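Local coordinates for importin subunit beta-1 (Saccharomyces cerevisiae, PDB 3ND2), which carries proteins into the nucleus together with importin alpha, the subunit that recognises classical nuclear localization signals in cargo, at residues Q336-E341 / D381-R386; L357-C362 / D398-V403; A389-G394 / K428-W433. All coordinates share one frame; numbering follows the deposited sequence.

Overall arrangement
Following the chain from the N terminus, contact 1 opens in the loop after helix 317-332 and closes at the start of helix 383-395, with 39 residues in between. Contact 2 opens inside that span, near the end of helix 347-362, and closes beyond it at 398-403, so the two cross, although their nearest atoms are about 17 Å apart. Contact 3 starts on helix 383-395 just after contact 1 has closed, crosses contact 2 in its turn, and closes on helix 425-441. Contacts 1 and 3 thus follow in series on one helix, their centres 12 Å apart. Together they join parts of HEAT repeats 8, 9 and 10: 8 to 9, 8 to the turn entering 10, and 9 to 10.

Contact 1 (Q336-E341 / D381-R386); sequences QNEDPE and DNWRNR
With Arg-384 running straight from CG to NE (chi2 180°) and Gln-336 bent at its second torsion (chi2 89°), the two side chains slide past each other in opposite directions, and each polar end reaches the other's backbone. The contact joins neighbouring units of the HEAT solenoid at the surface: the loop after helix 317-332, in repeat 8, lies against the first turn of helix 383-395, in repeat 9. Arg-384 NH1 gives its hydrogen bond to Gln-336 O at 2.7 Å, with the oxygen close to the guanidinium plane. In return, Gln-336 NE2 meets a lone pair of Arg-384 O at 2.9 Å, in the carbonyl plane and in the plane of its own amide. That amide also donates to Glu-387 further along the helix, which fixes its rotation, while Arg-384 NH1 has a further acceptor in Thr-334 O.

Glu-338 comes in across the arginine at about a right angle. Its OE2 forms a salt bridge with Arg-384 NH2 at 2.8 Å, met on its anti side and somewhat out of the carboxylate plane. NH2 also makes a weak bond to Gln-336 O, so that one carbonyl oxygen faces both terminal nitrogens, strongly to NH1 and weakly to NH2. Held in this way, the group has little freedom to turn.

Trp-383 meets the loop with the edge of its six-membered ring: CH2 lies 3.8 Å from Gln-336 CB and 3.7 Å from Asn-337 O, both near the ring plane. Arg-384 CG rests over the centre of one ring face. A water bridges the three side chains, donating to Glu-338 OE2 at 2.7 Å, accepting from Arg-384 NE at 3.3 Å, and taking a weak bond from Trp-383 NE1.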
loop_
_atom_site.group_PDB
_atom_site.type_symbol
_atom_site.label_atom_id
_atom_site.label_comp_id
_atom_site.label_asym_id
_atom_site.label_seq_id
_atom_site.Cartn_x
_atom_site.Cartn_y
_atom_site.Cartn_z
ATOM N N GLN A 336 27.146 -9.184 -0.149
ATOM C CA GLN A 336 26.089 -9.865 -0.905
ATOM C C GLN A 336 26.041 -11.351 -0.551
ATOM O O GLN A 336 27.036 -11.923 -0.101
ATOM C CB GLN A 336 26.300 -9.713 -2.422
ATOM C CG GLN A 336 26.628 -8.307 -2.918
ATOM C CD GLN A 336 28.127 -8.011 -2.922
ATOM O OE1 GLN A 336 28.877 -8.519 -2.091
ATOM N NE2 GLN A 336 28.561 -7.179 -3.856
ATOM N N ASN A 337 24.881 -11.970 -0.753
ATOM C CA ASN A 337 24.744 -13.420 -0.612
ATOM C C ASN A 337 25.634 -14.140 -1.621
ATOM O O ASN A 337 25.775 -13.676 -2.749
ATOM C CB ASN A 337 23.284 -13.852 -0.812
ATOM C CG ASN A 337 22.328 -13.189 0.178
ATOM O OD1 ASN A 337 22.656 -12.997 1.356
ATOM N ND2 ASN A 337 21.130 -12.847 -0.296
ATOM N N GLU A 338 26.237 -15.256 -1.215
ATOM C CA GLU A 338 27.071 -16.055 -2.126
ATOM C C GLU A 338 26.258 -16.647 -3.283
ATOM O O GLU A 338 26.704 -16.652 -4.436
ATOM C CB GLU A 338 27.815 -17.169 -1.373
ATOM C CG GLU A 338 29.267 -16.850 -1.032
ATOM C CD GLU A 338 30.140 -16.641 -2.265
ATOM O OE1 GLU A 338 30.143 -17.512 -3.163
ATOM O OE2 GLU A 338 30.829 -15.599 -2.332
ATOM N N ASP A 339 25.069 -17.143 -2.951
ATOM C CA ASP A 339 24.140 -17.695 -3.923
ATOM C C ASP A 339 23.496 -16.560 -4.723
ATOM O O ASP A 339 22.790 -15.723 -4.150
ATOM C CB ASP A 339 23.076 -18.539 -3.201
ATOM C CG ASP A 339 22.139 -19.288 -4.157
ATOM O OD1 ASP A 339 22.250 -19.167 -5.400
ATOM O OD2 ASP A 339 21.267 -20.016 -3.642
ATOM N N PRO A 340 23.734 -16.528 -6.051
ATOM C CA PRO A 340 23.149 -15.483 -6.901
ATOM C C PRO A 340 21.620 -15.565 -7.034
ATOM O O PRO A 340 21.005 -14.640 -7.564
ATOM C CB PRO A 340 23.822 -15.712 -8.255
ATOM C CG PRO A 340 24.211 -17.134 -8.254
ATOM C CD PRO A 340 24.565 -17.464 -6.833
ATOM N N GLU A 341 21.025 -16.648 -6.533
ATOM C CA GLU A 341 19.580 -16.858 -6.619
ATOM C C GLU A 341 18.876 -16.819 -5.250
ATOM O O GLU A 341 17.741 -17.294 -5.114
ATOM C CB GLU A 341 19.292 -18.181 -7.343
ATOM C CG GLU A 341 19.905 -18.256 -8.741
ATOM C CD GLU A 341 19.616 -19.559 -9.462
ATOM O OE1 GLU A 341 19.520 -20.622 -8.808
ATOM O OE2 GLU A 341 19.493 -19.519 -10.704
ATOM N N ASP A 381 38.947 -7.237 -9.336
ATOM C CA ASP A 381 38.963 -8.654 -9.674
ATOM C C ASP A 381 37.902 -9.458 -8.932
ATOM O O ASP A 381 37.508 -10.533 -9.384
ATOM C CB ASP A 381 40.360 -9.245 -9.481
ATOM C CG ASP A 381 41.209 -9.129 -10.736
ATOM O OD1 ASP A 381 40.990 -9.931 -11.672
ATOM O OD2 ASP A 381 42.086 -8.235 -10.790
ATOM N N ASN A 382 37.434 -8.930 -7.807
ATOM C CA ASN A 382 36.366 -9.572 -7.054
ATOM C C ASN A 382 35.003 -9.126 -7.579
ATOM O O ASN A 382 34.761 -7.928 -7.745
ATOM C CB ASN A 382 36.505 -9.240 -5.565
ATOM C CG ASN A 382 35.866 -10.281 -4.656
ATOM O OD1 ASN A 382 36.297 -10.454 -3.519
ATOM N ND2 ASN A 382 34.839 -10.968 -5.143
ATOM N N TRP A 383 34.124 -10.094 -7.844
ATOM C CA TRP A 383 32.763 -9.807 -8.306
ATOM C C TRP A 383 32.007 -8.939 -7.305
ATOM O O TRP A 383 31.226 -8.069 -7.702
ATOM C CB TRP A 383 31.981 -11.092 -8.645
ATOM C CG TRP A 383 31.524 -11.953 -7.468
ATOM C CD1 TRP A 383 32.107 -13.107 -7.029
ATOM C CD2 TRP A 383 30.378 -11.737 -6.614
ATOM N NE1 TRP A 383 31.415 -13.611 -5.946
ATOM C CE2 TRP A 383 30.353 -12.791 -5.672
ATOM C CE3 TRP A 383 29.384 -10.750 -6.544
ATOM C CZ2 TRP A 383 29.367 -12.893 -4.679
ATOM C CZ3 TRP A 383 28.409 -10.848 -5.548
ATOM C CH2 TRP A 383 28.409 -11.915 -4.634
ATOM N N ARG A 384 32.260 -9.182 -6.016
ATOM C CA ARG A 384 31.646 -8.449 -4.905
ATOM C C ARG A 384 31.942 -6.960 -4.989
ATOM O O ARG A 384 31.106 -6.124 -4.640
ATOM C CB ARG A 384 32.138 -9.006 -3.566
ATOM C CG ARG A 384 31.661 -10.408 -3.305
ATOM C CD ARG A 384 32.134 -10.983 -1.987
ATOM N NE ARG A 384 31.421 -12.226 -1.682
ATOM C CZ ARG A 384 30.223 -12.291 -1.094
ATOM N NH1 ARG A 384 29.589 -11.187 -0.726
ATOM N NH2 ARG A 384 29.657 -13.466 -0.866
ATOM N N ASN A 385 33.135 -6.637 -5.474
ATOM C CA ASN A 385 33.553 -5.262 -5.625
ATOM C C ASN A 385 32.997 -4.614 -6.879
ATOM O O ASN A 385 32.591 -3.454 -6.852
ATOM C CB ASN A 385 35.075 -5.165 -5.563
ATOM C CG ASN A 385 35.598 -5.304 -4.145
ATOM O OD1 ASN A 385 35.556 -4.360 -3.364
ATOM N ND2 ASN A 385 36.074 -6.490 -3.803
ATOM N N ARG A 386 32.954 -5.369 -7.972
ATOM C CA ARG A 386 32.406 -4.847 -9.217
ATOM C C ARG A 386 30.907 -4.609 -9.118
ATOM O O ARG A 386 30.412 -3.626 -9.658
ATOM C CB ARG A 386 32.737 -5.748 -10.403
ATOM C CG ARG A 386 34.206 -5.866 -10.674
ATOM C CD ARG A 386 34.496 -6.534 -11.996
ATOM N NE ARG A 386 33.762 -7.782 -12.202
ATOM C CZ ARG A 386 34.145 -8.979 -11.766
ATOM N NH1 ARG A 386 35.263 -9.116 -11.065
ATOM N NH2 ARG A 386 33.398 -10.047 -12.028
HETATM O O HOH W 1 33.136 -14.572 -3.204
#

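Contact 2 (L357-C362 / D398-V403); sequences LFAQNC and DGPDKV
The backbones of Gln-360 and Gly-399 come together with their CA atoms only 4.0 Å apart, at a point where Gly-399 takes up backbone angles (phi 130°, psi -69°) that suit glycine alone. Any CB at that place would run into Ala-359 O, the very atom that Gly-399 CA approaches in a CA-H...O contact of 3.1 Å. The missing side chain is therefore what lets the loop lie flush on the helix.

Two small apolar groups fill the buried side. Ala-359 CB sits 3.5 Å from Asp-398 O, with Pro-400 CD 4.3 Å away from the same CB, a loose apolar contact. Ile-366, in the loop after helix 347-362, touches both Ala-359 and Pro-400.

On the outer side, polar groups meet instead. The side chain of Gln-360 stretches out beyond CG, carrying its amide away from the glycine, out to the carboxylate of Asp-398, where NE2 donates to OD2 at 2.8 Å. The donor comes in from above the carboxylate plane, and the amide and carboxylate planes are steeply turned against each other, 71° apart. This is the one hydrogen bond across the contact, and the glutamine is exposed, so the bond lies at the surface.

Further on, Asp-401 stands at the N-cap of helix 402-418 and bonds to Gln-404 N through OD1 and to Asn-364 through OD2. The end of helix 347-362, in repeat 8, packs on the turn between helix 383-395 of repeat 9 and helix 402-418 of repeat 10: an inter-repeat turn lying on a preceding repeat, as in a HEAT solenoid.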
loop_
_atom_site.group_PDB
_atom_site.type_symbol
_atom_site.label_atom_id
_atom_site.label_comp_id
_atom_site.label_asym_id
_atom_site.label_seq_id
_atom_site.Cartn_x
_atom_site.Cartn_y
_atom_site.Cartn_z
ATOM N N LEU A 357 19.170 7.021 -0.020
ATOM C CA LEU A 357 18.545 8.015 0.847
ATOM C C LEU A 357 19.493 9.178 1.173
ATOM O O LEU A 357 19.067 10.332 1.227
ATOM C CB LEU A 357 18.024 7.347 2.121
ATOM C CG LEU A 357 16.711 6.562 2.035
ATOM C CD1 LEU A 357 16.509 5.706 3.268
ATOM C CD2 LEU A 357 15.510 7.489 1.822
ATOM N N PHE A 358 20.765 8.861 1.389
ATOM C CA PHE A 358 21.827 9.861 1.569
ATOM C C PHE A 358 22.016 10.751 0.329
ATOM O O PHE A 358 22.268 11.954 0.455
ATOM C CB PHE A 358 23.161 9.159 1.858
ATOM C CG PHE A 358 23.551 9.139 3.300
ATOM C CD1 PHE A 358 24.369 10.140 3.824
ATOM C CD2 PHE A 358 23.143 8.104 4.135
ATOM C CE1 PHE A 358 24.747 10.126 5.167
ATOM C CE2 PHE A 358 23.522 8.086 5.493
ATOM C CZ PHE A 358 24.316 9.098 5.999
ATOM N N ALA A 359 21.936 10.155 -0.863
ATOM C CA ALA A 359 22.053 10.905 -2.112
ATOM C C ALA A 359 20.900 11.888 -2.289
ATOM O O ALA A 359 21.097 12.997 -2.784
ATOM C CB ALA A 359 22.135 9.960 -3.292
ATOM N N GLN A 360 19.704 11.481 -1.858
ATOM C CA GLN A 360 18.491 12.290 -1.988
ATOM C C GLN A 360 18.478 13.439 -0.995
ATOM O O GLN A 360 18.049 14.544 -1.318
ATOM C CB GLN A 360 17.246 11.416 -1.825
ATOM C CG GLN A 360 17.022 10.483 -3.009
ATOM C CD GLN A 360 15.922 9.469 -2.776
ATOM O OE1 GLN A 360 15.903 8.767 -1.767
ATOM N NE2 GLN A 360 15.000 9.381 -3.722
ATOM N N ASN A 361 18.961 13.160 0.211
ATOM C CA ASN A 361 19.046 14.122 1.299
ATOM C C ASN A 361 20.215 15.101 1.115
ATOM O O ASN A 361 20.043 16.314 1.253
ATOM C CB ASN A 361 19.216 13.353 2.616
ATOM C CG ASN A 361 18.897 14.186 3.850
ATOM O OD1 ASN A 361 18.112 15.130 3.804
ATOM N ND2 ASN A 361 19.499 13.816 4.969
ATOM N N CYS A 362 21.391 14.562 0.785
ATOM C CA CYS A 362 22.641 15.313 0.842
ATOM C C CYS A 362 23.135 15.837 -0.511
ATOM O O CYS A 362 23.970 16.742 -0.544
ATOM C CB CYS A 362 23.721 14.486 1.541
ATOM S SG CYS A 362 23.272 14.013 3.252
ATOM N N ASP A 398 19.768 9.889 -8.237
ATOM C CA ASP A 398 18.689 10.754 -7.787
ATOM C C ASP A 398 19.222 11.518 -6.570
ATOM O O ASP A 398 19.672 10.905 -5.604
ATOM C CB ASP A 398 17.475 9.883 -7.424
ATOM C CG ASP A 398 16.253 10.693 -7.009
ATOM O OD1 ASP A 398 16.152 11.895 -7.337
ATOM O OD2 ASP A 398 15.372 10.107 -6.351
ATOM N N GLY A 399 19.208 12.848 -6.627
ATOM C CA GLY A 399 19.731 13.673 -5.522
ATOM C C GLY A 399 20.708 14.771 -5.929
ATOM O O GLY A 399 20.374 15.955 -5.829
ATOM N N PRO A 400 21.932 14.395 -6.372
ATOM C CA PRO A 400 22.886 15.367 -6.934
ATOM C C PRO A 400 22.275 16.174 -8.076
ATOM O O PRO A 400 21.283 15.736 -8.669
ATOM C CB PRO A 400 24.025 14.484 -7.446
ATOM C CG PRO A 400 23.976 13.279 -6.549
ATOM C CD PRO A 400 22.509 13.039 -6.332
ATOM N N ASP A 401 22.845 17.343 -8.370
ATOM C CA ASP A 401 22.299 18.191 -9.433
ATOM C C ASP A 401 22.451 17.564 -10.820
ATOM O O ASP A 401 23.258 16.655 -11.011
ATOM C CB ASP A 401 22.810 19.647 -9.353
ATOM C CG ASP A 401 24.227 19.835 -9.894
ATOM O OD1 ASP A 401 24.541 19.370 -11.015
ATOM O OD2 ASP A 401 25.026 20.512 -9.205
ATOM N N LYS A 402 21.664 18.058 -11.771
ATOM C CA LYS A 402 21.600 17.522 -13.125
ATOM C C LYS A 402 22.935 17.618 -13.870
ATOM O O LYS A 402 23.271 16.736 -14.673
ATOM C CB LYS A 402 20.492 18.245 -13.901
ATOM C CG LYS A 402 20.205 17.727 -15.307
ATOM C CD LYS A 402 19.275 18.696 -16.037
ATOM C CE LYS A 402 19.542 18.751 -17.543
ATOM N NZ LYS A 402 18.812 17.700 -18.309
ATOM N N VAL A 403 23.682 18.692 -13.621
ATOM C CA VAL A 403 24.968 18.913 -14.287
ATOM C C VAL A 403 25.999 17.869 -13.861
ATOM O O VAL A 403 26.719 17.342 -14.704
ATOM C CB VAL A 403 25.474 20.360 -14.082
ATOM C CG1 VAL A 403 26.974 20.472 -14.312
ATOM C CG2 VAL A 403 24.722 21.308 -14.997
#

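Contact 3 (A389-G394 / K428-W433); sequences AVMAFG and KETTAW
Gly-394 and Trp-433 meet closely where the contact is buried on the glycine's side: ring atom CH2 lies 3.6 Å from Gly-394 C, and CZ3 is 3.7 Å from Gly-394 CA. A side chain on the glycine would clash with CZ3, so its absence lets the six-membered ring come up against the helix backbone. Thr-430, also buried, points its methyl CG2 at the backbone of the other helix, 3.5 Å from Met-391 N. The hydroxyl of Thr-430 is turned to Glu-387 and to Gln-426 O, while Thr-431 OG1 bonds to Val-427 O, and no hydrogen bond crosses between the segments.

Buried Val-390 packs less closely, with CB 4.0 Å from Thr-430 CG2 and CG1 3.8 Å from Thr-431 OG1. The two helix segments run nearly parallel, 16° apart with their axes 8.8 Å from each other, as expected for the second helices of successive HEAT repeats, here 9 and 10, stacked side by side in the solenoid.

On the more exposed flank, the side chains of Met-391 and Trp-433 cross at about a right angle. With CG anti to the backbone N (chi1 -171°), the bend at chi2 brings SD to 3.6 Å from Trp-433 CZ3, a Met-aromatic contact placed obliquely to the ring and as close as that to the glycine. Putting an alanine in place of Trp-433 would probably open a gap beside Gly-394 and leave the Met-391 thioether without its aromatic partner and less firmly held. The bend at chi3 turns Met-391 CE toward Thr-430, 3.8 Å from its CG2.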
loop_
_atom_site.group_PDB
_atom_site.type_symbol
_atom_site.label_atom_id
_atom_site.label_comp_id
_atom_site.label_asym_id
_atom_site.label_seq_id
_atom_site.Cartn_x
_atom_site.Cartn_y
_atom_site.Cartn_z
ATOM N N ALA A 389 30.341 -1.503 -6.890
ATOM C CA ALA A 389 30.568 -0.285 -7.682
ATOM C C ALA A 389 29.357 0.129 -8.537
ATOM O O ALA A 389 29.075 1.324 -8.674
ATOM C CB ALA A 389 31.817 -0.429 -8.558
ATOM N N VAL A 390 28.647 -0.840 -9.114
ATOM C CA VAL A 390 27.474 -0.514 -9.933
ATOM C C VAL A 390 26.278 -0.157 -9.053
ATOM O O VAL A 390 25.518 0.756 -9.371
ATOM C CB VAL A 390 27.066 -1.651 -10.899
ATOM C CG1 VAL A 390 26.621 -1.070 -12.224
ATOM C CG2 VAL A 390 28.202 -2.582 -11.135
ATOM N N MET A 391 26.104 -0.893 -7.961
ATOM C CA MET A 391 25.120 -0.541 -6.952
ATOM C C MET A 391 25.323 0.906 -6.480
ATOM O O MET A 391 24.400 1.720 -6.540
ATOM C CB MET A 391 25.196 -1.498 -5.757
ATOM C CG MET A 391 24.049 -1.309 -4.764
ATOM S SD MET A 391 22.451 -1.632 -5.555
ATOM C CE MET A 391 22.443 -3.421 -5.617
ATOM N N ALA A 392 26.533 1.221 -6.024
ATOM C CA ALA A 392 26.858 2.567 -5.557
ATOM C C ALA A 392 26.545 3.634 -6.601
ATOM O O ALA A 392 25.919 4.644 -6.288
ATOM C CB ALA A 392 28.315 2.644 -5.128
ATOM N N PHE A 393 26.951 3.390 -7.847
ATOM C CA PHE A 393 26.696 4.339 -8.935
ATOM C C PHE A 393 25.223 4.520 -9.257
ATOM O O PHE A 393 24.776 5.638 -9.462
ATOM C CB PHE A 393 27.473 3.979 -10.205
ATOM C CG PHE A 393 27.471 5.072 -11.238
ATOM C CD1 PHE A 393 26.442 5.159 -12.190
ATOM C CD2 PHE A 393 28.504 6.014 -11.278
ATOM C CE1 PHE A 393 26.446 6.177 -13.163
ATOM C CE2 PHE A 393 28.512 7.030 -12.241
ATOM C CZ PHE A 393 27.489 7.111 -13.185
ATOM N N GLY A 394 24.466 3.433 -9.310
ATOM C CA GLY A 394 23.014 3.535 -9.509
ATOM C C GLY A 394 22.321 4.235 -8.351
ATOM O O GLY A 394 21.327 4.925 -8.542
ATOM N N LYS A 428 25.826 -8.488 -13.469
ATOM C CA LYS A 428 24.971 -8.201 -14.620
ATOM C C LYS A 428 23.564 -7.792 -14.186
ATOM O O LYS A 428 22.960 -6.876 -14.749
ATOM C CB LYS A 428 24.932 -9.396 -15.582
ATOM C CG LYS A 428 26.274 -9.689 -16.257
ATOM C CD LYS A 428 26.159 -10.765 -17.328
ATOM C CE LYS A 428 25.888 -12.143 -16.736
ATOM N NZ LYS A 428 25.819 -13.191 -17.801
ATOM N N GLU A 429 23.046 -8.479 -13.182
ATOM C CA GLU A 429 21.762 -8.136 -12.594
ATOM C C GLU A 429 21.725 -6.683 -12.122
ATOM O O GLU A 429 20.820 -5.937 -12.497
ATOM C CB GLU A 429 21.475 -9.065 -11.425
ATOM C CG GLU A 429 20.166 -8.795 -10.762
ATOM C CD GLU A 429 19.856 -9.798 -9.697
ATOM O OE1 GLU A 429 20.694 -10.691 -9.455
ATOM O OE2 GLU A 429 18.772 -9.693 -9.098
ATOM N N THR A 430 22.717 -6.292 -11.314
ATOM C CA THR A 430 22.842 -4.923 -10.809
ATOM C C THR A 430 23.132 -3.902 -11.918
ATOM O O THR A 430 22.631 -2.780 -11.875
ATOM C CB THR A 430 23.902 -4.830 -9.660
ATOM O OG1 THR A 430 23.528 -5.697 -8.576
ATOM C CG2 THR A 430 24.001 -3.413 -9.114
ATOM N N THR A 431 23.922 -4.299 -12.914
ATOM C CA THR A 431 24.228 -3.449 -14.066
ATOM C C THR A 431 22.969 -3.079 -14.845
ATOM O O THR A 431 22.778 -1.917 -15.198
ATOM C CB THR A 431 25.263 -4.137 -14.984
ATOM O OG1 THR A 431 26.480 -4.300 -14.258
ATOM C CG2 THR A 431 25.537 -3.334 -16.255
ATOM N N ALA A 432 22.120 -4.079 -15.092
ATOM C CA ALA A 432 20.811 -3.889 -15.719
ATOM C C ALA A 432 19.954 -2.902 -14.928
ATOM O O ALA A 432 19.331 -2.018 -15.508
ATOM C CB ALA A 432 20.104 -5.219 -15.869
ATOM N N TRP A 433 19.933 -3.047 -13.604
ATOM C CA TRP A 433 19.243 -2.091 -12.722
ATOM C C TRP A 433 19.819 -0.667 -12.812
ATOM O O TRP A 433 19.070 0.308 -12.883
ATOM C CB TRP A 433 19.275 -2.592 -11.280
ATOM C CG TRP A 433 18.821 -1.593 -10.258
ATOM C CD1 TRP A 433 17.521 -1.318 -9.885
ATOM C CD2 TRP A 433 19.656 -0.750 -9.450
ATOM N NE1 TRP A 433 17.509 -0.349 -8.910
ATOM C CE2 TRP A 433 18.800 0.013 -8.620
ATOM C CE3 TRP A 433 21.047 -0.554 -9.354
ATOM C CZ2 TRP A 433 19.291 0.954 -7.699
ATOM C CZ3 TRP A 433 21.525 0.376 -8.447
ATOM C CH2 TRP A 433 20.654 1.123 -7.637
#